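PDB 4RTB: HydG protein from Carboxydothermus hydrogenoformans, which is a radical S-adenosylmethionine enzyme with a [4Fe-4S] cluster that makes the carbon monoxide and cyanide needed to mature [FeFe]-hydrogenase. Local coordinates for residues 379-382 against 383-387; 424-427 against 428-432; 443-446 against 447-451. All blocks are in the same frame, centred on the assembly; numbering follows the deposited sequence.

Contact 1. Residues 379-382 against 383-387; sequences VEVL and IDKGF
Ile383, Asp384 and Lys385 donate their N-H groups to the carbonyls of Val379, Glu380 and Val381 in the last i to i+4 bonds of helix 375-384, and Phe387 N then reaches one residue further back to Leu382 O, at 3.0 Å and an N-H...O angle of 156°. This i to i+5 bond, with Gly386 in a left-handed conformation (phi 85°) just before its donor, is consistent with a Schellman-type helix end. The apolar pair expected at such an end is also present: Leu382 CD2 lies 3.8 Å from Phe387 CD1, the methyl meeting the ring obliquely while the two side chains cross at about a right angle. CG of Phe387 is anti to its carbonyl carbon (chi1 -68°), which brings the ring back beside the leucine. Lys385 O lies over the centre of one face of that ring. On the outer side of the turn Val381 and Lys385 run side by side, pointing the same way, with Val381 CG1 3.7 Å from Lys385 CE. Leu382 and Phe387 both pack on Ile96 of strand 95-105 and on helix 330-339, whereas Glu380 forms a salt bridge with Lys443. The helix end is thus closed in two ways, by a main-chain bond that occupies the Leu382 carbonyl and by apolar packing of Leu382 on Phe387, the chain then entering strand 388-390.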
ATOM      1  N   VAL A 379      17.483  -4.985   1.344  1.00 71.33           N
ATOM      2  CA  VAL A 379      17.996  -4.212   0.217  1.00 69.70           C
ATOM      3  C   VAL A 379      18.966  -5.073  -0.579  1.00 75.61           C
ATOM      4  O   VAL A 379      18.963  -5.058  -1.809  1.00 78.63           O
ATOM      5  CB  VAL A 379      18.695  -2.915   0.673  0.76 66.83           C
ATOM      6  CG1 VAL A 379      19.532  -2.326  -0.450  1.00 64.75           C
ATOM      7  CG2 VAL A 379      17.668  -1.906   1.155  1.00 66.74           C
ATOM      8  N   GLU A 380      19.790  -5.825   0.143  1.00 78.40           N
ATOM      9  CA  GLU A 380      20.685  -6.807  -0.456  1.00 76.71           C
ATOM     10  C   GLU A 380      19.891  -7.797  -1.308  1.00 71.35           C
ATOM     11  O   GLU A 380      20.166  -7.981  -2.501  1.00 74.18           O
ATOM     12  CB  GLU A 380      21.457  -7.539   0.641  1.00 78.90           C
ATOM     13  CG  GLU A 380      22.896  -7.886   0.318  1.00 79.42           C
ATOM     14  CD  GLU A 380      23.659  -8.328   1.555  1.00 85.56           C
ATOM     15  OE1 GLU A 380      23.067  -8.312   2.657  1.00 83.76           O
ATOM     16  OE2 GLU A 380      24.848  -8.687   1.428  1.00 94.72           O
ATOM     17  N   VAL A 381      18.894  -8.422  -0.686  1.00 65.22           N
ATOM     18  CA  VAL A 381      18.049  -9.388  -1.376  1.00 63.37           C
ATOM     19  C   VAL A 381      17.384  -8.778  -2.609  1.00 70.30           C
ATOM     20  O   VAL A 381      17.391  -9.381  -3.680  1.00 74.43           O
ATOM     21  CB  VAL A 381      16.961  -9.955  -0.444  1.00 61.50           C
ATOM     22  CG1 VAL A 381      16.106 -10.973  -1.183  1.00 63.95           C
ATOM     23  CG2 VAL A 381      17.594 -10.582   0.788  1.00 55.82           C
ATOM     24  N   LEU A 382      16.821  -7.582  -2.457  1.00 77.83           N
ATOM     25  CA  LEU A 382      16.182  -6.896  -3.575  1.00 76.68           C
ATOM     26  C   LEU A 382      17.160  -6.667  -4.716  1.00 69.97           C
ATOM     27  O   LEU A 382      16.830  -6.880  -5.885  1.00 67.45           O
ATOM     28  CB  LEU A 382      15.594  -5.555  -3.129  1.00 72.28           C
ATOM     29  CG  LEU A 382      14.277  -5.592  -2.355  1.00 74.40           C
ATOM     30  CD1 LEU A 382      13.806  -4.181  -2.037  1.00 74.25           C
ATOM     31  CD2 LEU A 382      13.224  -6.347  -3.142  1.00 75.06           C
ATOM     32  N   ILE A 383      18.367  -6.239  -4.371  1.00 64.76           N
ATOM     33  CA  ILE A 383      19.362  -5.906  -5.372  1.00 69.17           C
ATOM     34  C   ILE A 383      19.836  -7.170  -6.085  1.00 80.36           C
ATOM     35  O   ILE A 383      20.273  -7.112  -7.236  1.00 80.89           O
ATOM     36  CB  ILE A 383      20.559  -5.148  -4.744  1.00 71.17           C
ATOM     37  CG1 ILE A 383      21.008  -4.007  -5.654  1.00 85.03           C
ATOM     38  CG2 ILE A 383      21.724  -6.082  -4.436  1.00 67.36           C
ATOM     39  CD1 ILE A 383      22.200  -3.260  -5.123  1.00 96.13           C
ATOM     40  N   ASP A 384      19.728  -8.314  -5.414  1.00 83.16           N
ATOM     41  CA  ASP A 384      20.112  -9.575  -6.042  1.00 80.19           C
ATOM     42  C   ASP A 384      19.008 -10.131  -6.943  1.00 76.63           C
ATOM     43  O   ASP A 384      19.291 -10.844  -7.906  1.00 83.01           O
ATOM     44  CB  ASP A 384      20.501 -10.608  -4.983  1.00 86.57           C
ATOM     45  CG  ASP A 384      22.003 -10.814  -4.900  1.00 98.95           C
ATOM     46  OD1 ASP A 384      22.507 -11.791  -5.496  1.00102.46           O
ATOM     47  OD2 ASP A 384      22.680  -9.996  -4.243  1.00 99.91           O
ATOM     48  N   LYS A 385      17.756  -9.800  -6.636  1.00 69.65           N
ATOM     49  CA  LYS A 385      16.634 -10.222  -7.473  1.00 63.71           C
ATOM     50  C   LYS A 385      16.432  -9.250  -8.638  1.00 63.63           C
ATOM     51  O   LYS A 385      15.444  -9.336  -9.371  1.00 64.73           O
ATOM     52  CB  LYS A 385      15.348 -10.343  -6.646  1.00 59.69           C
ATOM     53  CG  LYS A 385      15.495 -11.207  -5.400  1.00 62.29           C
ATOM     54  CD  LYS A 385      14.288 -12.107  -5.165  1.00 66.93           C
ATOM     55  CE  LYS A 385      14.472 -12.957  -3.912  1.00 70.82           C
ATOM     56  NZ  LYS A 385      13.242 -13.725  -3.561  1.00 75.58           N
ATOM     57  N   GLY A 386      17.377  -8.324  -8.794  1.00 57.85           N
ATOM     58  CA  GLY A 386      17.402  -7.432  -9.939  1.00 62.03           C
ATOM     59  C   GLY A 386      16.543  -6.190  -9.805  1.00 71.04           C
ATOM     60  O   GLY A 386      16.279  -5.502 -10.793  1.00 74.19           O
ATOM     61  N   PHE A 387      16.119  -5.895  -8.580  1.00 74.20           N
ATOM     62  CA  PHE A 387      15.207  -4.782  -8.324  1.00 67.58           C
ATOM     63  C   PHE A 387      15.929  -3.497  -7.920  1.00 61.35           C
ATOM     64  O   PHE A 387      17.037  -3.534  -7.382  1.00 59.20           O
ATOM     65  CB  PHE A 387      14.199  -5.169  -7.241  1.00 67.40           C
ATOM     66  CG  PHE A 387      13.221  -6.225  -7.671  1.00 69.49           C
ATOM     67  CD1 PHE A 387      12.837  -7.227  -6.795  1.00 70.56           C
ATOM     68  CD2 PHE A 387      12.676  -6.208  -8.945  1.00 69.41           C
ATOM     69  CE1 PHE A 387      11.932  -8.201  -7.184  1.00 71.67           C
ATOM     70  CE2 PHE A 387      11.770  -7.180  -9.340  1.00 73.02           C
ATOM     71  CZ  PHE A 387      11.398  -8.176  -8.458  1.00 74.02           C
TER

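Contact 2. Residues 424-427 against 428-432; sequences FSFV and EYLYE
Phe426 reaches forward along helix 419-432 to Leu430 and Tyr429, one turn on. From CB its side chain turns so that CG stands anti to the backbone N (chi1 -174°) and beside the carbonyl carbon, which carries the ring toward the following turn. On one flank, CD1 approaches Leu430 CD1, and CE1 comes nearer to the same methyl, Phe426 CE1 to Leu430 CD1 being 3.6 Å. At the tip, Phe426 CZ meets the other branch, Leu430 CD2, at 3.8 Å. The leucine lies across this one face, both methyls on the same side of the ring as CG, and Leu430 CG sits 4.1 Å from the Phe426 ring centroid, 17° off the normal, a CH-pi contact. From its other flank, Phe426 CE2 comes within 4.2 Å of Tyr429 CD1, which approaches obliquely and on the same side of the ring plane as the leucine. Beyond the helix, Phe426 also packs on Val379, Ile383, Leu388 and Leu448, while Tyr429 meets the ring of Phe391. The helix is amphipathic here: above a ladder of i to i+4 main-chain bonds, Phe426 is held on the buried side by apolar and CH-pi packing, while on the more exposed side Glu428 forms a salt bridge with Arg179.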
ATOM      1  N   PHE A 424      19.019   8.064  -8.052  1.00 69.15           N
ATOM      2  CA  PHE A 424      19.737   8.937  -7.134  1.00 70.35           C
ATOM      3  C   PHE A 424      19.273   8.801  -5.692  1.00 67.50           C
ATOM      4  O   PHE A 424      20.057   9.034  -4.772  1.00 69.80           O
ATOM      5  CB  PHE A 424      19.630  10.387  -7.594  1.00 67.01           C
ATOM      6  CG  PHE A 424      20.561  10.714  -8.716  1.00 75.73           C
ATOM      7  CD1 PHE A 424      21.922  10.819  -8.484  1.00 79.27           C
ATOM      8  CD2 PHE A 424      20.090  10.883 -10.006  1.00 79.73           C
ATOM      9  CE1 PHE A 424      22.793  11.106  -9.512  1.00 82.52           C
ATOM     10  CE2 PHE A 424      20.957  11.170 -11.041  1.00 79.82           C
ATOM     11  CZ  PHE A 424      22.312  11.279 -10.793  1.00 81.15           C
ATOM     12  N   SER A 425      18.017   8.422  -5.483  1.00 60.99           N
ATOM     13  CA  SER A 425      17.564   8.137  -4.128  1.00 65.46           C
ATOM     14  C   SER A 425      18.355   6.947  -3.590  1.00 70.82           C
ATOM     15  O   SER A 425      18.843   6.964  -2.451  1.00 73.19           O
ATOM     16  CB  SER A 425      16.059   7.859  -4.087  1.00 71.64           C
ATOM     17  OG  SER A 425      15.728   6.676  -4.788  1.00 72.10           O
ATOM     18  N   PHE A 426      18.509   5.927  -4.430  1.00 71.95           N
ATOM     19  CA  PHE A 426      19.282   4.750  -4.049  1.00 68.05           C
ATOM     20  C   PHE A 426      20.764   5.089  -3.887  1.00 68.50           C
ATOM     21  O   PHE A 426      21.448   4.520  -3.033  1.00 73.10           O
ATOM     22  CB  PHE A 426      19.102   3.634  -5.076  1.00 69.51           C
ATOM     23  CG  PHE A 426      19.758   2.340  -4.686  1.00 75.02           C
ATOM     24  CD1 PHE A 426      20.761   1.791  -5.468  1.00 78.41           C
ATOM     25  CD2 PHE A 426      19.376   1.677  -3.530  1.00 74.17           C
ATOM     26  CE1 PHE A 426      21.367   0.600  -5.110  1.00 76.39           C
ATOM     27  CE2 PHE A 426      19.978   0.486  -3.166  1.00 77.82           C
ATOM     28  CZ  PHE A 426      20.975  -0.053  -3.957  1.00 78.02           C
ATOM     29  N   VAL A 427      21.255   6.017  -4.705  1.00 62.46           N
ATOM     30  CA  VAL A 427      22.625   6.499  -4.579  1.00 67.01           C
ATOM     31  C   VAL A 427      22.818   7.100  -3.193  1.00 75.84           C
ATOM     32  O   VAL A 427      23.773   6.766  -2.491  1.00 77.95           O
ATOM     33  CB  VAL A 427      22.977   7.554  -5.658  1.00 68.41           C
ATOM     34  CG1 VAL A 427      24.297   8.234  -5.330  1.00 70.40           C
ATOM     35  CG2 VAL A 427      23.044   6.922  -7.038  1.00 60.18           C
ATOM     36  N   GLU A 428      21.891   7.969  -2.799  1.00 81.87           N
ATOM     37  CA  GLU A 428      21.946   8.614  -1.490  1.00 79.54           C
ATOM     38  C   GLU A 428      21.899   7.593  -0.364  1.00 69.90           C
ATOM     39  O   GLU A 428      22.618   7.722   0.634  1.00 67.55           O
ATOM     40  CB  GLU A 428      20.804   9.615  -1.329  1.00 81.96           C
ATOM     41  CG  GLU A 428      20.791  10.298   0.027  1.00 85.15           C
ATOM     42  CD  GLU A 428      20.095  11.638  -0.007  1.00 89.17           C
ATOM     43  OE1 GLU A 428      19.537  11.987  -1.066  1.00 87.87           O
ATOM     44  OE2 GLU A 428      20.111  12.344   1.022  1.00 99.72           O
ATOM     45  N   TYR A 429      21.050   6.583  -0.523  1.00 67.42           N
ATOM     46  CA  TYR A 429      21.008   5.498   0.449  1.00 70.05           C
ATOM     47  C   TYR A 429      22.376   4.842   0.589  1.00 76.44           C
ATOM     48  O   TYR A 429      22.877   4.671   1.701  1.00 77.52           O
ATOM     49  CB  TYR A 429      19.975   4.441   0.062  1.00 65.61           C
ATOM     50  CG  TYR A 429      20.014   3.235   0.973  1.00 69.42           C
ATOM     51  CD1 TYR A 429      20.696   2.083   0.605  1.00 69.84           C
ATOM     52  CD2 TYR A 429      19.390   3.259   2.212  1.00 74.51           C
ATOM     53  CE1 TYR A 429      20.743   0.983   1.441  1.00 72.15           C
ATOM     54  CE2 TYR A 429      19.431   2.166   3.054  1.00 78.34           C
ATOM     55  CZ  TYR A 429      20.109   1.030   2.663  1.00 78.54           C
ATOM     56  OH  TYR A 429      20.151  -0.064   3.499  1.00 80.82           O
ATOM     57  N   LEU A 430      22.968   4.473  -0.544  1.00 77.74           N
ATOM     58  CA  LEU A 430      24.259   3.792  -0.553  1.00 74.48           C
ATOM     59  C   LEU A 430      25.338   4.631   0.110  1.00 75.83           C
ATOM     60  O   LEU A 430      26.150   4.120   0.882  1.00 77.48           O
ATOM     61  CB  LEU A 430      24.679   3.447  -1.981  1.00 74.57           C
ATOM     62  CG  LEU A 430      23.900   2.335  -2.682  1.00 68.83           C
ATOM     63  CD1 LEU A 430      24.411   2.180  -4.097  1.00 64.54           C
ATOM     64  CD2 LEU A 430      24.018   1.028  -1.916  1.00 60.18           C
ATOM     65  N   TYR A 431      25.345   5.922  -0.201  1.00 76.47           N
ATOM     66  CA  TYR A 431      26.297   6.835   0.407  1.00 80.88           C
ATOM     67  C   TYR A 431      26.072   6.921   1.916  1.00 83.84           C
ATOM     68  O   TYR A 431      27.024   7.058   2.682  1.00 81.12           O
ATOM     69  CB  TYR A 431      26.196   8.217  -0.241  1.00 85.23           C
ATOM     70  CG  TYR A 431      26.865   9.315   0.549  1.00100.59           C
ATOM     71  CD1 TYR A 431      28.229   9.279   0.813  1.00108.71           C
ATOM     72  CD2 TYR A 431      26.133  10.393   1.026  1.00111.55           C
ATOM     73  CE1 TYR A 431      28.842  10.283   1.537  1.00118.09           C
ATOM     74  CE2 TYR A 431      26.736  11.402   1.749  1.00119.24           C
ATOM     75  CZ  TYR A 431      28.090  11.342   2.002  1.00123.18           C
ATOM     76  OH  TYR A 431      28.692  12.348   2.723  1.00128.99           O
ATOM     77  N   GLU A 432      24.818   6.818   2.345  1.00 86.55           N
ATOM     78  CA  GLU A 432      24.511   6.884   3.772  1.00 89.00           C
ATOM     79  C   GLU A 432      24.966   5.635   4.534  1.00 87.04           C
ATOM     80  O   GLU A 432      25.198   5.688   5.740  1.00 92.79           O
ATOM     81  CB  GLU A 432      23.012   7.114   3.982  1.00 90.34           C
ATOM     82  CG  GLU A 432      22.601   8.578   3.871  1.00 92.30           C
ATOM     83  CD  GLU A 432      21.114   8.761   3.627  1.00 91.38           C
ATOM     84  OE1 GLU A 432      20.373   7.755   3.656  1.00 90.52           O
ATOM     85  OE2 GLU A 432      20.690   9.913   3.396  1.00 89.16           O
TER

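Contact 3. Residues 443-446 against 447-451; sequences KGNG and YLLQV
Asn445 and Leu449, one turn apart on helix 438-454, cross obliquely, the amide oxygen of the first lying against the branch of the second. Asn445 OD1 is 3.5 Å from Leu449 CG and likewise 3.5 Å from Leu449 CD1, so the oxygen rests against the fork of the leucine rather than a single methyl. Asn445 is turned with CG opposite its backbone N (chi1 -166°), which sends the amide forward along the helix, and Leu449 (chi1 -66°) leans back to meet it. Beneath them Leu449 N binds Asn445 O at 2.9 Å. With an alanine in place of Leu449, that fork is gone, and the Asn445 amide would probably be freer to turn about its CB-CG bond. Tyr447 extends from another side of the helix, with Val451 CG2 over one face of its ring, toward the rim; the ring packs on Ile383 of helix 375-384 and its OH makes a weak hydrogen bond to Gly386 O, while Lys443 forms a salt bridge with Glu380. Leu448 instead packs on Leu423, Phe426, Val427 and Leu430 of helix 419-432. The contact between Asn445 and Leu449 is a polar-apolar touch without a side-chain hydrogen bond, so the order of this turn rests mainly on its four regular i to i+4 main-chain bonds, while Tyr447, Lys443 and Leu448 tie the helix to its neighbours.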
ATOM      1  N   LYS A 443      28.525  -3.504  -3.731  1.00 88.28           N
ATOM      2  CA  LYS A 443      27.514  -4.242  -4.478  1.00 90.39           C
ATOM      3  C   LYS A 443      26.506  -3.285  -5.109  1.00 92.92           C
ATOM      4  O   LYS A 443      26.150  -3.419  -6.285  1.00 90.76           O
ATOM      5  CB  LYS A 443      26.804  -5.244  -3.563  1.00 95.04           C
ATOM      6  CG  LYS A 443      26.084  -6.363  -4.301  1.00102.01           C
ATOM      7  CD  LYS A 443      25.420  -7.335  -3.335  1.00103.27           C
ATOM      8  CE  LYS A 443      26.441  -8.019  -2.438  1.00102.49           C
ATOM      9  NZ  LYS A 443      25.802  -9.014  -1.532  1.00 98.66           N
ATOM     10  N   GLY A 444      26.066  -2.310  -4.319  1.00 92.48           N
ATOM     11  CA  GLY A 444      25.107  -1.320  -4.771  1.00 74.33           C
ATOM     12  C   GLY A 444      25.651  -0.471  -5.899  1.00 75.52           C
ATOM     13  O   GLY A 444      24.967  -0.240  -6.903  1.00 75.51           O
ATOM     14  N   ASN A 445      26.883  -0.003  -5.723  1.00 89.42           N
ATOM     15  CA  ASN A 445      27.572   0.758  -6.757  1.00 94.92           C
ATOM     16  C   ASN A 445      27.617  -0.024  -8.069  1.00 92.38           C
ATOM     17  O   ASN A 445      27.235   0.494  -9.121  1.00 92.20           O
ATOM     18  CB  ASN A 445      28.987   1.115  -6.297  1.00105.03           C
ATOM     19  CG  ASN A 445      29.639   2.183  -7.158  1.00116.33           C
ATOM     20  OD1 ASN A 445      29.450   2.225  -8.375  1.00120.01           O
ATOM     21  ND2 ASN A 445      30.415   3.054  -6.526  1.00119.97           N
ATOM     22  N   GLY A 446      28.073  -1.271  -7.994  1.00 86.50           N
ATOM     23  CA  GLY A 446      28.143  -2.131  -9.164  1.00 85.02           C
ATOM     24  C   GLY A 446      26.803  -2.294  -9.856  1.00 82.35           C
ATOM     25  O   GLY A 446      26.701  -2.148 -11.082  1.00 88.87           O
ATOM     26  N   TYR A 447      25.773  -2.593  -9.070  1.00 80.47           N
ATOM     27  CA  TYR A 447      24.416  -2.715  -9.595  1.00 80.92           C
ATOM     28  C   TYR A 447      23.999  -1.457 -10.354  1.00 80.04           C
ATOM     29  O   TYR A 447      23.533  -1.535 -11.497  1.00 79.46           O
ATOM     30  CB  TYR A 447      23.422  -2.996  -8.466  1.00 80.35           C
ATOM     31  CG  TYR A 447      21.979  -3.022  -8.922  1.00 81.91           C
ATOM     32  CD1 TYR A 447      21.162  -1.909  -8.769  1.00 78.82           C
ATOM     33  CD2 TYR A 447      21.440  -4.155  -9.515  1.00 88.95           C
ATOM     34  CE1 TYR A 447      19.845  -1.927  -9.190  1.00 77.78           C
ATOM     35  CE2 TYR A 447      20.124  -4.183  -9.939  1.00 86.98           C
ATOM     36  CZ  TYR A 447      19.331  -3.066  -9.774  1.00 83.30           C
ATOM     37  OH  TYR A 447      18.021  -3.086 -10.195  1.00 82.60           O
ATOM     38  N   LEU A 448      24.172  -0.303  -9.714  1.00 79.26           N
ATOM     39  CA  LEU A 448      23.821   0.971 -10.330  1.00 83.01           C
ATOM     40  C   LEU A 448      24.570   1.180 -11.638  1.00 86.55           C
ATOM     41  O   LEU A 448      24.010   1.695 -12.603  1.00 89.58           O
ATOM     42  CB  LEU A 448      24.108   2.129  -9.378  1.00 84.98           C
ATOM     43  CG  LEU A 448      23.104   2.338  -8.248  1.00 83.23           C
ATOM     44  CD1 LEU A 448      23.583   3.452  -7.344  1.00 86.96           C
ATOM     45  CD2 LEU A 448      21.724   2.655  -8.802  1.00 76.91           C
ATOM     46  N   LEU A 449      25.837   0.776 -11.661  1.00 89.71           N
ATOM     47  CA  LEU A 449      26.631   0.836 -12.883  1.00 95.30           C
ATOM     48  C   LEU A 449      25.996  -0.005 -13.989  1.00 97.48           C
ATOM     49  O   LEU A 449      25.884   0.445 -15.132  1.00101.10           O
ATOM     50  CB  LEU A 449      28.063   0.366 -12.619  1.00 98.23           C
ATOM     51  CG  LEU A 449      28.903   1.250 -11.695  1.00 99.52           C
ATOM     52  CD1 LEU A 449      30.264   0.621 -11.433  1.00103.57           C
ATOM     53  CD2 LEU A 449      29.052   2.647 -12.278  1.00 99.14           C
ATOM     54  N   GLN A 450      25.576  -1.221 -13.642  1.00 96.00           N
ATOM     55  CA  GLN A 450      24.941  -2.112 -14.615  1.00102.01           C
ATOM     56  C   GLN A 450      23.661  -1.511 -15.190  1.00101.53           C
ATOM     57  O   GLN A 450      23.466  -1.484 -16.412  1.00108.23           O
ATOM     58  CB  GLN A 450      24.631  -3.470 -13.982  1.00108.93           C
ATOM     59  CG  GLN A 450      25.854  -4.329 -13.724  1.00117.74           C
ATOM     60  CD  GLN A 450      26.603  -4.673 -14.997  1.00120.02           C
ATOM     61  OE1 GLN A 450      27.723  -4.212 -15.215  1.00121.28           O
ATOM     62  NE2 GLN A 450      25.986  -5.490 -15.845  1.00116.95           N
ATOM     63  N   VAL A 451      22.793  -1.036 -14.303  1.00 97.44           N
ATOM     64  CA  VAL A 451      21.548  -0.412 -14.733  1.00 95.21           C
ATOM     65  C   VAL A 451      21.838   0.795 -15.623  1.00 94.33           C
ATOM     66  O   VAL A 451      21.152   1.025 -16.619  1.00 90.27           O
ATOM     67  CB  VAL A 451      20.691   0.032 -13.533  1.00 90.14           C
ATOM     68  CG1 VAL A 451      19.301   0.437 -13.996  1.00 86.19           C
ATOM     69  CG2 VAL A 451      20.597  -1.086 -12.514  1.00 91.75           C
TER

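Contacts 2 and 3 lie within helices 419-432 and 438-454, and contact 1 covers the C-terminal end of helix 375-384 and the turn after it; the three helices pack together away from the cluster and S-adenosylmethionine. Their apolar sides (Leu382 and Phe387, Phe426 and Leu430, Leu448) face the interior, while the Asn445-Leu449 pair, both partly exposed, lies nearer the surface. Contacts 1 and 2 share an apolar seam where Ile383 CD1 meets Phe426 CZ at 3.6 Å. At Gly444 of contact 3 both neighbours press in, Ile383 CD1 on its CA and Leu430 CD1 on its carbonyl carbon. Tyr447 OH lies 3.0 Å from both Gly386 O and Phe387 O of contact 1, and probably hydrogen-bonds to one or shares its proton between them.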